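PDB 2QH5: mannose-6-phosphate isomerase from Helicobacter pylori, which probably catalyses, as a whole protein, the formation of GDP-mannose from mannose 1-phosphate and GTP, this chain being its N-terminal nucleotidyltransferase domain. Local coordinates for residues A[45-50]-A[108-113]. Numbering follows the deposited sequence.
Sequences KRNASL and IVTPSD
N47, near the end of helix 39-48, and T110 of strand 106-111 reach toward each other from opposite directions, and the threonine methyl meets one face of the asparagine amide. The methyl sits above that face but displaced to its oxygen end: T110 CG2 is 3.3 Å from N47 OD1, against 3.7 Å from N47 ND2. I108 CG2 lies on the same face, 4.1 Å from N47 OD1. T110 turns its methyl to the helix by holding CG2 anti to its own carbonyl carbon, which places OG1 (chi1 53°) between the backbone N and C. A beta-branched threonine suits this spot because it offers carbon to the asparagine while its OG1 bonds to N7 ND2, which also reaches the carbonyl of I108.

Both ends of the buried amide are hydrogen-bonded, and asparagine suits the place by carrying a donor and an acceptor on one short flat group: the S43 carbonyl, one turn earlier, needs an N-H and so places ND2 on its side, leaving the Y122 hydroxyl for OD1.

The contact is thus plain packing of helix on sheet within the GT-A fold: helix 39-48 lies against strand 106-111, which pairs in parallel with strand 5-10 and antiparallel with strand 184-194, while helix 119-134 supplies Y122 alongside.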
ATOM      1  N   LYS A  45       3.755  11.676   7.396  1.00 66.99           N
ATOM      2  CA  LYS A  45       3.652  13.128   7.205  1.00 72.51           C
ATOM      3  C   LYS A  45       3.362  13.489   5.754  1.00 68.03           C
ATOM      4  O   LYS A  45       2.523  14.350   5.477  1.00 68.61           O
ATOM      5  CB  LYS A  45       4.950  13.812   7.668  1.00 73.82           C
ATOM      6  CG  LYS A  45       4.927  15.342   7.664  1.00 81.80           C
ATOM      7  CD  LYS A  45       6.323  15.925   7.911  1.00 81.44           C
ATOM      8  CE  LYS A  45       6.282  17.448   8.058  1.00 87.91           C
ATOM      9  NZ  LYS A  45       7.648  18.039   8.199  1.00 83.70           N
ATOM     10  N   ARG A  46       4.062  12.814   4.843  1.00 63.45           N
ATOM     11  CA  ARG A  46       3.958  13.069   3.406  1.00 63.11           C
ATOM     12  C   ARG A  46       2.561  12.823   2.836  1.00 64.98           C
ATOM     13  O   ARG A  46       2.104  13.594   1.993  1.00 66.52           O
ATOM     14  CB  ARG A  46       5.051  12.295   2.660  1.00 62.05           C
ATOM     15  CG  ARG A  46       4.620  11.476   1.467  1.00 60.72           C
ATOM     16  CD  ARG A  46       5.820  10.871   0.734  1.00 66.16           C
ATOM     17  NE  ARG A  46       6.924  10.477   1.615  1.00 67.83           N
ATOM     18  CZ  ARG A  46       7.288   9.221   1.864  1.00 74.12           C
ATOM     19  NH1 ARG A  46       6.640   8.201   1.309  1.00 70.06           N
ATOM     20  NH2 ARG A  46       8.310   8.982   2.678  1.00 75.32           N
ATOM     21  N   ASN A  47       1.873  11.786   3.327  1.00 61.87           N
ATOM     22  CA  ASN A  47       0.517  11.465   2.863  1.00 55.37           C
ATOM     23  C   ASN A  47      -0.620  12.078   3.668  1.00 57.59           C
ATOM     24  O   ASN A  47      -1.733  12.194   3.165  1.00 58.35           O
ATOM     25  CB  ASN A  47       0.315   9.961   2.798  1.00 51.21           C
ATOM     26  CG  ASN A  47       1.211   9.301   1.778  1.00 50.42           C
ATOM     27  OD1 ASN A  47       0.896   9.266   0.589  1.00 52.18           O
ATOM     28  ND2 ASN A  47       2.332   8.764   2.239  1.00 43.87           N
ATOM     29  N   ALA A  48      -0.354  12.461   4.914  1.00 63.63           N
ATOM     30  CA  ALA A  48      -1.418  12.950   5.805  1.00 67.58           C
ATOM     31  C   ALA A  48      -2.043  14.250   5.298  1.00 70.22           C
ATOM     32  O   ALA A  48      -3.236  14.513   5.516  1.00 71.32           O
ATOM     33  CB  ALA A  48      -0.888  13.125   7.226  1.00 63.34           C
ATOM     34  N   SER A  49      -1.218  15.035   4.604  1.00 73.72           N
ATOM     35  CA  SER A  49      -1.578  16.338   4.050  1.00 75.47           C
ATOM     36  C   SER A  49      -2.527  16.214   2.858  1.00 76.57           C
ATOM     37  O   SER A  49      -3.307  17.130   2.569  1.00 77.55           O
ATOM     38  CB  SER A  49      -0.305  17.042   3.588  1.00 76.30           C
ATOM     39  OG  SER A  49       0.841  16.412   4.139  1.00 80.39           O
ATOM     40  N   LEU A  50      -2.444  15.074   2.173  1.00 73.14           N
ATOM     41  CA  LEU A  50      -3.169  14.839   0.929  1.00 65.43           C
ATOM     42  C   LEU A  50      -4.476  14.099   1.189  1.00 65.71           C
ATOM     43  O   LEU A  50      -5.255  13.846   0.268  1.00 66.28           O
ATOM     44  CB  LEU A  50      -2.295  14.019  -0.034  1.00 60.31           C
ATOM     45  CG  LEU A  50      -0.780  14.282  -0.057  1.00 64.43           C
ATOM     46  CD1 LEU A  50      -0.067  13.319  -0.979  1.00 66.59           C
ATOM     47  CD2 LEU A  50      -0.448  15.711  -0.454  1.00 67.40           C
ATOM     48  N   ILE A 108      -5.421   5.500  -0.773  1.00 49.91           N
ATOM     49  CA  ILE A 108      -4.044   5.725  -1.163  1.00 46.44           C
ATOM     50  C   ILE A 108      -3.199   4.806  -0.287  1.00 48.76           C
ATOM     51  O   ILE A 108      -3.042   5.067   0.905  1.00 43.86           O
ATOM     52  CB  ILE A 108      -3.638   7.202  -0.958  1.00 44.09           C
ATOM     53  CG1 ILE A 108      -4.552   8.130  -1.757  1.00 49.84           C
ATOM     54  CG2 ILE A 108      -2.178   7.440  -1.359  1.00 47.89           C
ATOM     55  CD1 ILE A 108      -4.364   9.597  -1.426  1.00 48.44           C
ATOM     56  N   VAL A 109      -2.676   3.736  -0.889  1.00 45.86           N
ATOM     57  CA  VAL A 109      -1.961   2.668  -0.181  1.00 45.82           C
ATOM     58  C   VAL A 109      -0.453   2.875  -0.285  1.00 53.45           C
ATOM     59  O   VAL A 109       0.112   2.814  -1.370  1.00 58.69           O
ATOM     60  CB  VAL A 109      -2.344   1.274  -0.746  1.00 47.35           C
ATOM     61  CG1 VAL A 109      -1.513   0.179  -0.112  1.00 43.25           C
ATOM     62  CG2 VAL A 109      -3.826   1.000  -0.536  1.00 40.08           C
ATOM     63  N   THR A 110       0.192   3.119   0.855  1.00 60.45           N
ATOM     64  CA  THR A 110       1.579   3.593   0.888  1.00 57.45           C
ATOM     65  C   THR A 110       2.416   2.831   1.903  1.00 58.25           C
ATOM     66  O   THR A 110       2.182   2.957   3.098  1.00 63.94           O
ATOM     67  CB  THR A 110       1.641   5.111   1.260  1.00 58.38           C
ATOM     68  OG1 THR A 110       0.911   5.361   2.477  1.00 41.39           O
ATOM     69  CG2 THR A 110       1.035   5.955   0.157  1.00 57.81           C
ATOM     70  N   PRO A 111       3.404   2.045   1.437  1.00 59.71           N
ATOM     71  CA  PRO A 111       4.330   1.402   2.373  1.00 62.14           C
ATOM     72  C   PRO A 111       5.140   2.433   3.166  1.00 64.73           C
ATOM     73  O   PRO A 111       5.420   3.516   2.665  1.00 69.03           O
ATOM     74  CB  PRO A 111       5.248   0.579   1.455  1.00 63.78           C
ATOM     75  CG  PRO A 111       4.479   0.412   0.185  1.00 58.18           C
ATOM     76  CD  PRO A 111       3.708   1.692   0.040  1.00 57.64           C
ATOM     77  N   SER A 112       5.509   2.092   4.396  1.00 68.32           N
ATOM     78  CA  SER A 112       6.117   3.052   5.320  1.00 67.37           C
ATOM     79  C   SER A 112       7.632   3.159   5.182  1.00 65.54           C
ATOM     80  O   SER A 112       8.216   4.163   5.578  1.00 63.95           O
ATOM     81  CB  SER A 112       5.761   2.689   6.762  1.00 66.05           C
ATOM     82  OG  SER A 112       6.093   1.339   7.028  1.00 70.81           O
ATOM     83  N   ASP A 113       8.258   2.126   4.622  1.00 66.93           N
ATOM     84  CA  ASP A 113       9.717   2.086   4.445  1.00 70.19           C
ATOM     85  C   ASP A 113      10.190   2.767   3.150  1.00 71.15           C
ATOM     86  O   ASP A 113      11.119   2.295   2.485  1.00 67.58           O
ATOM     87  CB  ASP A 113      10.237   0.639   4.528  1.00 71.04           C
ATOM     88  CG  ASP A 113       9.498  -0.318   3.591  1.00 78.09           C
ATOM     89  OD1 ASP A 113       9.473  -1.533   3.878  1.00 85.35           O
ATOM     90  OD2 ASP A 113       8.939   0.131   2.569  1.00 82.56           O
TER